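Local coordinates for protein ribosomal RNA small subunit methyltransferase E (Bacillus subtilis, PDB 1VHK) that probably methylates N3 of a specific uridine in 16S ribosomal RNA within the assembled 30S subunit, using S-adenosyl-L-methionine as methyl donor, at residues R5-L10 / I44-D49; K54-S59 / L68-T73; D170-A175 / L202-P207. One frame throughout, in Å; residues are numbered along the deposited sequence.

Overall arrangement
Contacts 1 and 2 belong to one mixed sheet in the PUA-like part of the chain, where strands 42-46 and 52-60 run side by side. They meet directly, C45 CB lying 3.9 Å from C55 SG. Contact 1 is a largely buried parallel pairing in which an arginine lies among apolar side chains; contact 2 is a bulged antiparallel hairpin at the surface, edged with lysine, glutamate and glutamine. Contact 3 lies on the opposite side of the chain's centre, in the SPOUT methyltransferase part, its centre about 31 Å from that of contact 1 and about 41 Å from that of contact 2. It is again parallel and buried, but the side chains that meet are all apolar, one cysteine and one phenylalanine among them.

Contact 1 (R5-L10 / I44-D49); sequences RYFIEL and ICCSQD
Y6 joins strand 5-7 to strand 42-46 in parallel: its N donates to I44 O at 2.8 Å, and its O takes the N-H of C46 at 2.9 Å. I8 N continues the pattern to C46 O, and past the strand ends Q48 N reaches L10 O in a nearly straight bond (170° at the hydrogen, 2.8 Å).

On the face shared by R5, F7, I44 and C46, the R5 chain is extended with CG anti to the backbone N (chi1 180°), which carries the guanidinium across to I44, NH1 lying 3.4 Å from I44 CG2. F7 CZ lies at the edge of that guanidinium, in its plane, while F7 CE1 rests 3.7 Å from C46 CB. Y6 and C45 face the other way, and I8 joins them there, its CG1 packing 3.6 Å from C45 CB.

Further out, E52 makes a salt bridge to R5 NH2 and Y146 offers a cation-pi partner; Y6 OH is hydrogen-bonded to H30 ND1. A leucine in place of R5 would probably leave the E52 carboxylate without this charge partner and Y146 without its cation.

Within this chain strand 5-7 is an outermost strand of the mixed sheet, with strand 42-46 between it and strand 52-60, and helix 26-35 packs against Y6.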
ATOM      1  N   ARG A   5      17.679  -6.648   7.649  1.00 35.52           N
ATOM      2  CA  ARG A   5      17.238  -5.860   8.792  1.00 35.22           C
ATOM      3  C   ARG A   5      16.634  -6.691   9.916  1.00 35.15           C
ATOM      4  O   ARG A   5      15.748  -7.507   9.701  1.00 33.35           O
ATOM      5  CB  ARG A   5      16.265  -4.745   8.374  1.00 33.58           C
ATOM      6  CG  ARG A   5      15.770  -3.900   9.555  1.00 32.97           C
ATOM      7  CD  ARG A   5      14.417  -3.241   9.219  1.00 35.83           C
ATOM      8  NE  ARG A   5      14.230  -2.027  10.051  1.00 30.43           N
ATOM      9  CZ  ARG A   5      15.056  -0.989   9.852  1.00 26.33           C
ATOM     10  NH1 ARG A   5      15.967  -1.092   8.898  1.00 26.05           N
ATOM     11  NH2 ARG A   5      15.004   0.099  10.564  1.00 25.04           N
ATOM     12  N   TYR A   6      17.157  -6.452  11.132  1.00 35.71           N
ATOM     13  CA  TYR A   6      16.774  -7.104  12.342  1.00 36.79           C
ATOM     14  C   TYR A   6      16.372  -6.217  13.522  1.00 37.52           C
ATOM     15  O   TYR A   6      17.019  -5.232  13.880  1.00 36.16           O
ATOM     16  CB  TYR A   6      17.955  -7.981  12.885  1.00 35.95           C
ATOM     17  CG  TYR A   6      18.324  -9.041  11.865  1.00 36.46           C
ATOM     18  CD1 TYR A   6      19.362  -8.830  10.973  1.00 35.39           C
ATOM     19  CD2 TYR A   6      17.570 -10.208  11.766  1.00 35.55           C
ATOM     20  CE1 TYR A   6      19.669  -9.778  10.013  1.00 37.16           C
ATOM     21  CE2 TYR A   6      17.883 -11.162  10.818  1.00 35.43           C
ATOM     22  CZ  TYR A   6      18.936 -10.948   9.958  1.00 37.27           C
ATOM     23  OH  TYR A   6      19.252 -11.903   9.012  1.00 37.22           O
ATOM     24  N   PHE A   7      15.348  -6.706  14.215  1.00 37.98           N
ATOM     25  CA  PHE A   7      14.834  -6.120  15.432  1.00 39.01           C
ATOM     26  C   PHE A   7      15.443  -6.798  16.656  1.00 41.08           C
ATOM     27  O   PHE A   7      15.244  -7.984  16.902  1.00 42.42           O
ATOM     28  CB  PHE A   7      13.309  -6.262  15.468  1.00 33.77           C
ATOM     29  CG  PHE A   7      12.691  -5.326  14.460  1.00 34.89           C
ATOM     30  CD1 PHE A   7      12.705  -3.957  14.713  1.00 35.00           C
ATOM     31  CD2 PHE A   7      12.157  -5.791  13.282  1.00 34.00           C
ATOM     32  CE1 PHE A   7      12.169  -3.068  13.809  1.00 32.42           C
ATOM     33  CE2 PHE A   7      11.609  -4.905  12.376  1.00 35.49           C
ATOM     34  CZ  PHE A   7      11.603  -3.547  12.646  1.00 33.25           C
ATOM     35  N   ILE A   8      16.283  -6.074  17.340  1.00 43.89           N
ATOM     36  CA  ILE A   8      17.032  -6.465  18.522  1.00 45.76           C
ATOM     37  C   ILE A   8      16.280  -6.194  19.813  1.00 48.00           C
ATOM     38  O   ILE A   8      15.645  -5.155  19.999  1.00 47.19           O
ATOM     39  CB  ILE A   8      18.349  -5.635  18.522  1.00 42.99           C
ATOM     40  CG1 ILE A   8      19.040  -5.766  17.169  1.00 41.74           C
ATOM     41  CG2 ILE A   8      19.255  -6.031  19.650  1.00 45.74           C
ATOM     42  CD1 ILE A   8      19.290  -7.170  16.701  1.00 41.36           C
ATOM     43  N   GLU A   9      16.388  -7.100  20.788  1.00 51.17           N
ATOM     44  CA  GLU A   9      15.709  -6.953  22.070  1.00 52.16           C
ATOM     45  C   GLU A   9      16.585  -6.256  23.109  1.00 52.56           C
ATOM     46  O   GLU A   9      16.671  -6.668  24.265  1.00 52.14           O
ATOM     47  CB  GLU A   9      15.255  -8.309  22.593  1.00 56.13           C
ATOM     48  CG  GLU A   9      14.578  -9.213  21.593  1.00 60.10           C
ATOM     49  CD  GLU A   9      13.091  -8.962  21.465  1.00 65.77           C
ATOM     50  OE1 GLU A   9      12.307  -9.937  21.352  1.00 65.55           O
ATOM     51  OE2 GLU A   9      12.686  -7.774  21.468  1.00 68.52           O
ATOM     52  N   LEU A  10      17.240  -5.196  22.696  1.00 53.37           N
ATOM     53  CA  LEU A  10      18.069  -4.330  23.499  1.00 53.71           C
ATOM     54  C   LEU A  10      17.649  -2.882  23.215  1.00 53.99           C
ATOM     55  O   LEU A  10      16.956  -2.681  22.206  1.00 54.34           O
ATOM     56  CB  LEU A  10      19.535  -4.532  23.171  1.00 56.79           C
ATOM     57  CG  LEU A  10      20.293  -5.651  23.886  1.00 58.32           C
ATOM     58  CD1 LEU A  10      19.744  -5.866  25.293  1.00 59.03           C
ATOM     59  CD2 LEU A  10      20.310  -6.941  23.097  1.00 56.11           C
ATOM     60  N   ILE A  44      21.574  -4.419   9.245  1.00 39.75           N
ATOM     61  CA  ILE A  44      20.863  -3.281   9.792  1.00 37.00           C
ATOM     62  C   ILE A  44      20.072  -3.775  11.015  1.00 36.41           C
ATOM     63  O   ILE A  44      19.383  -4.799  10.970  1.00 34.48           O
ATOM     64  CB  ILE A  44      19.919  -2.645   8.773  1.00 37.59           C
ATOM     65  CG1 ILE A  44      20.606  -2.435   7.423  1.00 37.92           C
ATOM     66  CG2 ILE A  44      19.383  -1.314   9.303  1.00 38.82           C
ATOM     67  CD1 ILE A  44      21.537  -1.262   7.338  1.00 36.45           C
ATOM     68  N   CYS A  45      20.275  -3.085  12.122  1.00 35.67           N
ATOM     69  CA  CYS A  45      19.615  -3.394  13.368  1.00 35.09           C
ATOM     70  C   CYS A  45      18.886  -2.148  13.893  1.00 35.09           C
ATOM     71  O   CYS A  45      19.358  -1.013  13.822  1.00 33.40           O
ATOM     72  CB  CYS A  45      20.572  -3.912  14.425  1.00 37.27           C
ATOM     73  SG  CYS A  45      21.286  -5.532  14.106  1.00 41.91           S
ATOM     74  N   CYS A  46      17.719  -2.437  14.432  1.00 34.73           N
ATOM     75  CA  CYS A  46      16.836  -1.459  15.031  1.00 34.36           C
ATOM     76  C   CYS A  46      16.582  -1.870  16.483  1.00 33.43           C
ATOM     77  O   CYS A  46      16.134  -2.993  16.659  1.00 31.64           O
ATOM     78  CB  CYS A  46      15.503  -1.433  14.249  1.00 34.64           C
ATOM     79  SG  CYS A  46      14.469   0.013  14.703  1.00 35.23           S
ATOM     80  N   SER A  47      16.875  -1.040  17.457  1.00 34.93           N
ATOM     81  CA  SER A  47      16.643  -1.367  18.870  1.00 37.03           C
ATOM     82  C   SER A  47      15.170  -1.409  19.248  1.00 38.29           C
ATOM     83  O   SER A  47      14.290  -0.975  18.499  1.00 37.80           O
ATOM     84  CB  SER A  47      17.357  -0.358  19.770  1.00 34.31           C
ATOM     85  OG  SER A  47      17.013   0.971  19.419  1.00 38.87           O
ATOM     86  N   GLN A  48      14.865  -1.775  20.507  1.00 39.77           N
ATOM     87  CA  GLN A  48      13.469  -1.851  20.919  1.00 42.28           C
ATOM     88  C   GLN A  48      12.818  -0.458  20.975  1.00 42.63           C
ATOM     89  O   GLN A  48      11.582  -0.391  20.993  1.00 43.17           O
ATOM     90  CB  GLN A  48      13.188  -2.513  22.229  1.00 45.56           C
ATOM     91  CG  GLN A  48      14.090  -3.468  22.906  1.00 50.43           C
ATOM     92  CD  GLN A  48      13.649  -3.743  24.343  1.00 54.83           C
ATOM     93  OE1 GLN A  48      13.084  -2.844  24.984  1.00 57.16           O
ATOM     94  NE2 GLN A  48      13.866  -4.963  24.822  1.00 54.98           N
ATOM     95  N   ASP A  49      13.612   0.578  21.165  1.00 42.44           N
ATOM     96  CA  ASP A  49      13.133   1.935  21.263  1.00 41.72           C
ATOM     97  C   ASP A  49      13.170   2.691  19.954  1.00 40.86           C
ATOM     98  O   ASP A  49      13.171   3.932  19.955  1.00 40.14           O
ATOM     99  CB  ASP A  49      13.785   2.718  22.383  1.00 44.73           C
ATOM    100  CG  ASP A  49      15.257   2.678  22.573  1.00 47.20           C
ATOM    101  OD1 ASP A  49      15.802   3.601  23.261  1.00 51.08           O
ATOM    102  OD2 ASP A  49      15.968   1.750  22.132  1.00 45.35           O
TER

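Contact 2 (K54-S59 / L68-T73); sequences KCELQS and LVIEWT
Residues K54-L57 and L68-W72 run antiparallel as the two arms of a hairpin, their short axes at 149°, and K54 and E56 carry the backbone bonds from the first arm. E56 and L68 form a hydrogen-bonded pair, E56 N to L68 O at 2.9 Å and L68 N to E56 O at 3.1 Å, and C55 faces V69 as the non-hydrogen-bonded pair next to it. At K54 the register slips by one: I70 and E71 both face this residue in a classic beta bulge. K54 N donates to E71 O at 2.8 Å, in the carbonyl plane, while K54 O receives I70 N at 2.7 Å and, more weakly, E71 N.

With CG1 placed between the backbone N and the carbonyl carbon (chi1 63°), I70 crosses the K54 side chain, its CG1 4.0 Å from K54 CB, and its other branch, CG2, comes against E56 CB. K54 and E71 run side by side in the same direction, yet K54 NZ stays 5.1 Å from E71 OE2. Farther along, Q58 NE2 lies 3.6 Å from L68 CB. On the opposite face are C55 and V69, V69 touching I15 of helix 12-16, and V69 CG2 lies over one face of the W72 ring near its rim. T73 OG1 is hydrogen-bonded to E52.

The hairpin is therefore held mainly by its backbone bonds. The face of K54, E56, L68 and E71 mixes charged ends with aliphatic groups; the lysine and E71 probably attract each other only at a distance, not as a bonded pair.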
ATOM      1  N   LYS A  54      23.803   0.649  11.656  1.00 38.55           N
ATOM      2  CA  LYS A  54      24.498  -0.199  10.686  1.00 39.84           C
ATOM      3  C   LYS A  54      25.548  -1.001  11.489  1.00 41.58           C
ATOM      4  O   LYS A  54      26.337  -0.448  12.275  1.00 39.36           O
ATOM      5  CB  LYS A  54      25.127   0.562   9.569  1.00 38.84           C
ATOM      6  CG  LYS A  54      25.421  -0.249   8.326  1.00 42.13           C
ATOM      7  CD  LYS A  54      25.657   0.662   7.129  1.00 48.12           C
ATOM      8  CE  LYS A  54      24.583   1.730   7.011  1.00 52.74           C
ATOM      9  NZ  LYS A  54      23.642   1.484   5.881  1.00 56.67           N
ATOM     10  N   CYS A  55      25.397  -2.325  11.442  1.00 42.36           N
ATOM     11  CA  CYS A  55      26.285  -3.194  12.193  1.00 43.50           C
ATOM     12  C   CYS A  55      27.137  -4.088  11.294  1.00 43.62           C
ATOM     13  O   CYS A  55      26.753  -4.434  10.183  1.00 43.41           O
ATOM     14  CB  CYS A  55      25.507  -4.070  13.176  1.00 44.63           C
ATOM     15  SG  CYS A  55      24.352  -3.178  14.233  1.00 48.36           S
ATOM     16  N   GLU A  56      28.285  -4.457  11.847  1.00 43.71           N
ATOM     17  CA  GLU A  56      29.257  -5.345  11.233  1.00 43.96           C
ATOM     18  C   GLU A  56      29.377  -6.630  12.051  1.00 45.29           C
ATOM     19  O   GLU A  56      29.522  -6.608  13.274  1.00 43.82           O
ATOM     20  CB  GLU A  56      30.611  -4.634  11.125  1.00 40.29           C
ATOM     21  CG  GLU A  56      31.590  -5.188  10.133  1.00 40.58           C
ATOM     22  CD  GLU A  56      32.641  -4.235   9.626  1.00 42.11           C
ATOM     23  OE1 GLU A  56      32.377  -3.461   8.674  1.00 43.56           O
ATOM     24  OE2 GLU A  56      33.806  -4.270  10.099  1.00 40.88           O
ATOM     25  N   LEU A  57      29.236  -7.790  11.406  1.00 48.18           N
ATOM     26  CA  LEU A  57      29.377  -9.047  12.144  1.00 51.33           C
ATOM     27  C   LEU A  57      30.852  -9.271  12.497  1.00 54.38           C
ATOM     28  O   LEU A  57      31.720  -9.440  11.657  1.00 52.40           O
ATOM     29  CB  LEU A  57      28.784 -10.215  11.418  1.00 53.06           C
ATOM     30  CG  LEU A  57      27.269 -10.402  11.394  1.00 55.89           C
ATOM     31  CD1 LEU A  57      26.594  -9.777  12.609  1.00 53.71           C
ATOM     32  CD2 LEU A  57      26.666  -9.880  10.103  1.00 55.92           C
ATOM     33  N   GLN A  58      31.127  -9.133  13.784  1.00 58.41           N
ATOM     34  CA  GLN A  58      32.432  -9.321  14.380  1.00 62.02           C
ATOM     35  C   GLN A  58      32.603 -10.810  14.701  1.00 64.71           C
ATOM     36  O   GLN A  58      33.598 -11.429  14.345  1.00 64.54           O
ATOM     37  CB  GLN A  58      32.551  -8.487  15.652  1.00 64.00           C
ATOM     38  CG  GLN A  58      33.794  -8.742  16.470  1.00 69.41           C
ATOM     39  CD  GLN A  58      34.261  -7.541  17.263  1.00 71.97           C
ATOM     40  OE1 GLN A  58      35.111  -7.647  18.162  1.00 73.29           O
ATOM     41  NE2 GLN A  58      33.714  -6.374  16.931  1.00 71.04           N
ATOM     42  N   SER A  59      31.531 -11.399  15.236  1.00 67.46           N
ATOM     43  CA  SER A  59      31.573 -12.825  15.568  1.00 70.52           C
ATOM     44  C   SER A  59      30.320 -13.553  15.122  1.00 73.13           C
ATOM     45  O   SER A  59      29.202 -13.040  15.267  1.00 73.87           O
ATOM     46  CB  SER A  59      31.807 -13.003  17.066  1.00 67.74           C
ATOM     47  OG  SER A  59      31.408 -14.276  17.504  1.00 66.24           O
ATOM     48  N   LEU A  68      29.333  -5.195  15.975  1.00 47.50           N
ATOM     49  CA  LEU A  68      29.981  -3.916  16.218  1.00 43.79           C
ATOM     50  C   LEU A  68      29.156  -2.844  15.497  1.00 41.39           C
ATOM     51  O   LEU A  68      28.864  -3.073  14.323  1.00 38.34           O
ATOM     52  CB  LEU A  68      31.369  -3.972  15.561  1.00 45.68           C
ATOM     53  CG  LEU A  68      32.019  -2.644  15.189  1.00 46.70           C
ATOM     54  CD1 LEU A  68      32.363  -1.830  16.424  1.00 47.54           C
ATOM     55  CD2 LEU A  68      33.233  -2.877  14.314  1.00 44.67           C
ATOM     56  N   VAL A  69      28.694  -1.815  16.184  1.00 40.99           N
ATOM     57  CA  VAL A  69      27.894  -0.799  15.492  1.00 41.05           C
ATOM     58  C   VAL A  69      28.800   0.184  14.782  1.00 40.86           C
ATOM     59  O   VAL A  69      29.567   0.907  15.402  1.00 42.14           O
ATOM     60  CB  VAL A  69      26.815  -0.127  16.322  1.00 39.66           C
ATOM     61  CG1 VAL A  69      26.925  -0.430  17.789  1.00 40.07           C
ATOM     62  CG2 VAL A  69      26.741   1.386  16.078  1.00 36.79           C
ATOM     63  N   ILE A  70      28.710   0.224  13.451  1.00 41.04           N
ATOM     64  CA  ILE A  70      29.565   1.146  12.698  1.00 40.39           C
ATOM     65  C   ILE A  70      28.923   2.484  12.426  1.00 41.68           C
ATOM     66  O   ILE A  70      29.623   3.482  12.180  1.00 41.55           O
ATOM     67  CB  ILE A  70      30.081   0.457  11.426  1.00 33.83           C
ATOM     68  CG1 ILE A  70      28.947   0.083  10.495  1.00 32.71           C
ATOM     69  CG2 ILE A  70      30.872  -0.786  11.850  1.00 32.41           C
ATOM     70  CD1 ILE A  70      29.319  -0.614   9.200  1.00 25.59           C
ATOM     71  N   GLU A  71      27.620   2.631  12.697  1.00 42.05           N
ATOM     72  CA  GLU A  71      26.959   3.895  12.447  1.00 43.01           C
ATOM     73  C   GLU A  71      25.542   3.973  12.981  1.00 42.49           C
ATOM     74  O   GLU A  71      24.781   3.023  12.809  1.00 42.96           O
ATOM     75  CB  GLU A  71      26.892   4.118  10.910  1.00 46.52           C
ATOM     76  CG  GLU A  71      26.734   5.593  10.573  1.00 48.36           C
ATOM     77  CD  GLU A  71      25.901   5.856   9.347  1.00 50.63           C
ATOM     78  OE1 GLU A  71      24.975   6.698   9.452  1.00 54.99           O
ATOM     79  OE2 GLU A  71      26.146   5.278   8.278  1.00 49.80           O
ATOM     80  N   TRP A  72      25.208   5.071  13.658  1.00 42.23           N
ATOM     81  CA  TRP A  72      23.819   5.305  14.111  1.00 40.14           C
ATOM     82  C   TRP A  72      23.164   6.183  13.033  1.00 39.38           C
ATOM     83  O   TRP A  72      23.532   7.348  12.916  1.00 39.44           O
ATOM     84  CB  TRP A  72      23.772   6.013  15.459  1.00 37.65           C
ATOM     85  CG  TRP A  72      24.115   5.073  16.587  1.00 36.79           C
ATOM     86  CD1 TRP A  72      25.319   4.965  17.233  1.00 35.09           C
ATOM     87  CD2 TRP A  72      23.298   4.007  17.066  1.00 32.71           C
ATOM     88  NE1 TRP A  72      25.264   3.925  18.136  1.00 31.27           N
ATOM     89  CE2 TRP A  72      24.044   3.330  18.058  1.00 32.48           C
ATOM     90  CE3 TRP A  72      21.992   3.604  16.820  1.00 32.22           C
ATOM     91  CZ2 TRP A  72      23.525   2.243  18.765  1.00 33.76           C
ATOM     92  CZ3 TRP A  72      21.479   2.531  17.531  1.00 33.37           C
ATOM     93  CH2 TRP A  72      22.244   1.852  18.491  1.00 30.75           C
ATOM     94  N   THR A  73      22.322   5.590  12.208  1.00 38.07           N
ATOM     95  CA  THR A  73      21.737   6.274  11.087  1.00 38.47           C
ATOM     96  C   THR A  73      20.876   7.473  11.397  1.00 37.41           C
ATOM     97  O   THR A  73      20.711   8.302  10.491  1.00 36.72           O
ATOM     98  CB  THR A  73      20.936   5.311  10.178  1.00 40.48           C
ATOM     99  OG1 THR A  73      19.710   4.919  10.833  1.00 43.08           O
ATOM    100  CG2 THR A  73      21.784   4.079   9.910  1.00 39.05           C
TER

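Contact 3 (D170-A175 / L202-P207); sequences DKCVVA and LIVFGP
Strands 171-175 and 200-205 are adjacent parallel strands of the six-stranded sheet in the methyltransferase domain, joined by a beta-alpha-beta connection through helix 187-193. C172, V173 and V174 pair with L202, I203 and V204, and the backbone bonds alternate between the strands. L202 N gives an almost straight bond to K171 O (178° at the hydrogen, 2.9 Å), V173 N follows to L202 O at 2.7 Å, V204 N to V173 O in the carbonyl plane, and A175 N to V204 O at 3.2 Å.

The next link in this sequence would be G206 N to A175 O. Here the strands have drawn apart, and one water fills the step, donating to A175 O at 2.8 Å and accepting from G206 N at 3.1 Å.

Side chains sort to the two faces of the sheet. On one, C172 SG stands anti to its own backbone N (chi1 173°), which lays the sulfur between L202 and V204: it lies 3.8 Å from L202 CD2 and 4.0 Å from V204 CG1. On the other, V173 and I203 lie alongside each other, pointing the same way and meeting through their CG2 methyls. Beyond them A175 CB approaches the F205 ring obliquely at CD2, 3.6 Å away.

Helix 239-253 covers I203 and F205, A243 and I247 lying against the first, A239 and P240 against the second. Strand 82-88 flanks strand 200-205 on its other edge, while strand 225-227 continues the sheet beyond strand 171-175. A parallel, largely apolar sheet with a helix laid on one face, as here, belongs to the core of a SPOUT methyltransferase domain, a superfamily whose members characteristically have a trefoil knot in the C-terminal part, which in relatives holds S-adenosyl-L-methionine.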
ATOM      1  N   ASP A 170      -7.586   9.558  19.813  1.00 42.43           N
ATOM      2  CA  ASP A 170      -7.927  10.926  19.437  1.00 41.06           C
ATOM      3  C   ASP A 170      -9.052  10.996  18.433  1.00 39.58           C
ATOM      4  O   ASP A 170      -9.957  11.832  18.629  1.00 40.45           O
ATOM      5  CB  ASP A 170      -6.651  11.630  18.943  1.00 41.24           C
ATOM      6  CG  ASP A 170      -5.622  11.640  20.071  1.00 43.40           C
ATOM      7  OD1 ASP A 170      -4.408  11.562  19.831  1.00 42.35           O
ATOM      8  OD2 ASP A 170      -6.091  11.732  21.235  1.00 47.67           O
ATOM      9  N   LYS A 171      -9.106  10.219  17.362  1.00 37.49           N
ATOM     10  CA  LYS A 171     -10.197  10.277  16.404  1.00 36.24           C
ATOM     11  C   LYS A 171     -10.520   8.892  15.843  1.00 36.16           C
ATOM     12  O   LYS A 171      -9.691   7.987  15.800  1.00 36.13           O
ATOM     13  CB  LYS A 171      -9.912  11.190  15.224  1.00 40.83           C
ATOM     14  CG  LYS A 171      -9.993  12.676  15.421  1.00 44.23           C
ATOM     15  CD  LYS A 171     -11.322  13.236  14.928  1.00 49.35           C
ATOM     16  CE  LYS A 171     -11.432  14.723  15.215  1.00 53.54           C
ATOM     17  NZ  LYS A 171     -11.456  15.011  16.680  1.00 55.08           N
ATOM     18  N   CYS A 172     -11.712   8.749  15.278  1.00 36.54           N
ATOM     19  CA  CYS A 172     -12.104   7.509  14.673  1.00 37.29           C
ATOM     20  C   CYS A 172     -12.830   7.720  13.358  1.00 37.16           C
ATOM     21  O   CYS A 172     -13.885   8.330  13.352  1.00 38.85           O
ATOM     22  CB  CYS A 172     -13.029   6.674  15.590  1.00 41.92           C
ATOM     23  SG  CYS A 172     -13.653   5.194  14.663  1.00 49.56           S
ATOM     24  N   VAL A 173     -12.293   7.189  12.258  1.00 37.01           N
ATOM     25  CA  VAL A 173     -13.013   7.286  11.002  1.00 35.15           C
ATOM     26  C   VAL A 173     -13.592   5.897  10.697  1.00 35.38           C
ATOM     27  O   VAL A 173     -13.036   4.869  11.070  1.00 34.17           O
ATOM     28  CB  VAL A 173     -12.256   7.851   9.819  1.00 37.58           C
ATOM     29  CG1 VAL A 173     -11.155   8.841  10.185  1.00 32.72           C
ATOM     30  CG2 VAL A 173     -11.733   6.808   8.846  1.00 35.73           C
ATOM     31  N   VAL A 174     -14.776   5.912  10.116  1.00 35.15           N
ATOM     32  CA  VAL A 174     -15.447   4.714   9.653  1.00 35.24           C
ATOM     33  C   VAL A 174     -15.526   4.768   8.119  1.00 34.98           C
ATOM     34  O   VAL A 174     -16.089   5.684   7.531  1.00 33.31           O
ATOM     35  CB  VAL A 174     -16.831   4.526  10.270  1.00 35.93           C
ATOM     36  CG1 VAL A 174     -17.471   3.214   9.804  1.00 35.31           C
ATOM     37  CG2 VAL A 174     -16.749   4.544  11.794  1.00 34.36           C
ATOM     38  N   ALA A 175     -14.838   3.828   7.492  1.00 36.08           N
ATOM     39  CA  ALA A 175     -14.769   3.767   6.023  1.00 36.61           C
ATOM     40  C   ALA A 175     -16.087   3.167   5.537  1.00 37.46           C
ATOM     41  O   ALA A 175     -16.370   2.009   5.814  1.00 36.95           O
ATOM     42  CB  ALA A 175     -13.575   2.976   5.565  1.00 31.33           C
ATOM     43  N   LEU A 202      -8.086   5.770  14.700  1.00 30.34           N
ATOM     44  CA  LEU A 202      -8.713   4.484  14.517  1.00 28.19           C
ATOM     45  C   LEU A 202      -9.567   4.531  13.242  1.00 27.48           C
ATOM     46  O   LEU A 202     -10.259   5.513  13.036  1.00 25.89           O
ATOM     47  CB  LEU A 202      -9.636   4.099  15.683  1.00 25.20           C
ATOM     48  CG  LEU A 202     -10.390   2.770  15.440  1.00 23.74           C
ATOM     49  CD1 LEU A 202      -9.394   1.620  15.448  1.00 25.97           C
ATOM     50  CD2 LEU A 202     -11.488   2.567  16.451  1.00 26.10           C
ATOM     51  N   ILE A 203      -9.399   3.536  12.383  1.00 28.71           N
ATOM     52  CA  ILE A 203     -10.138   3.462  11.122  1.00 28.74           C
ATOM     53  C   ILE A 203     -10.779   2.081  11.031  1.00 30.61           C
ATOM     54  O   ILE A 203     -10.045   1.086  11.142  1.00 32.09           O
ATOM     55  CB  ILE A 203      -9.257   3.654   9.873  1.00 24.06           C
ATOM     56  CG1 ILE A 203      -8.329   4.856   9.956  1.00 21.97           C
ATOM     57  CG2 ILE A 203     -10.144   3.789   8.630  1.00 21.05           C
ATOM     58  CD1 ILE A 203      -7.447   5.082   8.755  1.00 18.27           C
ATOM     59  N   VAL A 204     -12.113   1.989  11.023  1.00 31.66           N
ATOM     60  CA  VAL A 204     -12.687   0.629  10.979  1.00 30.29           C
ATOM     61  C   VAL A 204     -13.252   0.336   9.621  1.00 30.49           C
ATOM     62  O   VAL A 204     -13.881   1.175   8.976  1.00 30.52           O
ATOM     63  CB  VAL A 204     -13.655   0.358  12.119  1.00 33.54           C
ATOM     64  CG1 VAL A 204     -13.684   1.499  13.130  1.00 33.10           C
ATOM     65  CG2 VAL A 204     -15.060  -0.001  11.663  1.00 32.92           C
ATOM     66  N   PHE A 205     -13.004  -0.884   9.129  1.00 31.18           N
ATOM     67  CA  PHE A 205     -13.516  -1.310   7.823  1.00 30.64           C
ATOM     68  C   PHE A 205     -14.465  -2.491   7.973  1.00 31.16           C
ATOM     69  O   PHE A 205     -14.255  -3.328   8.866  1.00 33.34           O
ATOM     70  CB  PHE A 205     -12.305  -1.769   6.958  1.00 26.32           C
ATOM     71  CG  PHE A 205     -11.250  -0.710   6.855  1.00 20.11           C
ATOM     72  CD1 PHE A 205     -10.262  -0.614   7.807  1.00 18.51           C
ATOM     73  CD2 PHE A 205     -11.272   0.191   5.806  1.00 19.97           C
ATOM     74  CE1 PHE A 205      -9.327   0.394   7.750  1.00 22.65           C
ATOM     75  CE2 PHE A 205     -10.316   1.186   5.720  1.00 22.31           C
ATOM     76  CZ  PHE A 205      -9.327   1.267   6.681  1.00 23.72           C
ATOM     77  N   GLY A 206     -15.392  -2.695   7.066  1.00 31.63           N
ATOM     78  CA  GLY A 206     -16.273  -3.881   7.201  1.00 35.61           C
ATOM     79  C   GLY A 206     -15.669  -5.019   6.364  1.00 36.91           C
ATOM     80  O   GLY A 206     -14.672  -4.798   5.692  1.00 36.14           O
ATOM     81  N   PRO A 207     -16.297  -6.180   6.401  1.00 37.02           N
ATOM     82  CA  PRO A 207     -15.844  -7.358   5.659  1.00 37.51           C
ATOM     83  C   PRO A 207     -16.439  -7.364   4.258  1.00 38.76           C
ATOM     84  O   PRO A 207     -17.046  -6.359   3.873  1.00 37.13           O
ATOM     85  CB  PRO A 207     -16.441  -8.505   6.469  1.00 37.78           C
ATOM     86  CG  PRO A 207     -17.726  -7.950   6.996  1.00 36.12           C
ATOM     87  CD  PRO A 207     -17.437  -6.496   7.279  1.00 36.31           C
TER
HETATM   88  O   HOH W   1     -15.683  -0.485   4.864  1.00 55.35           O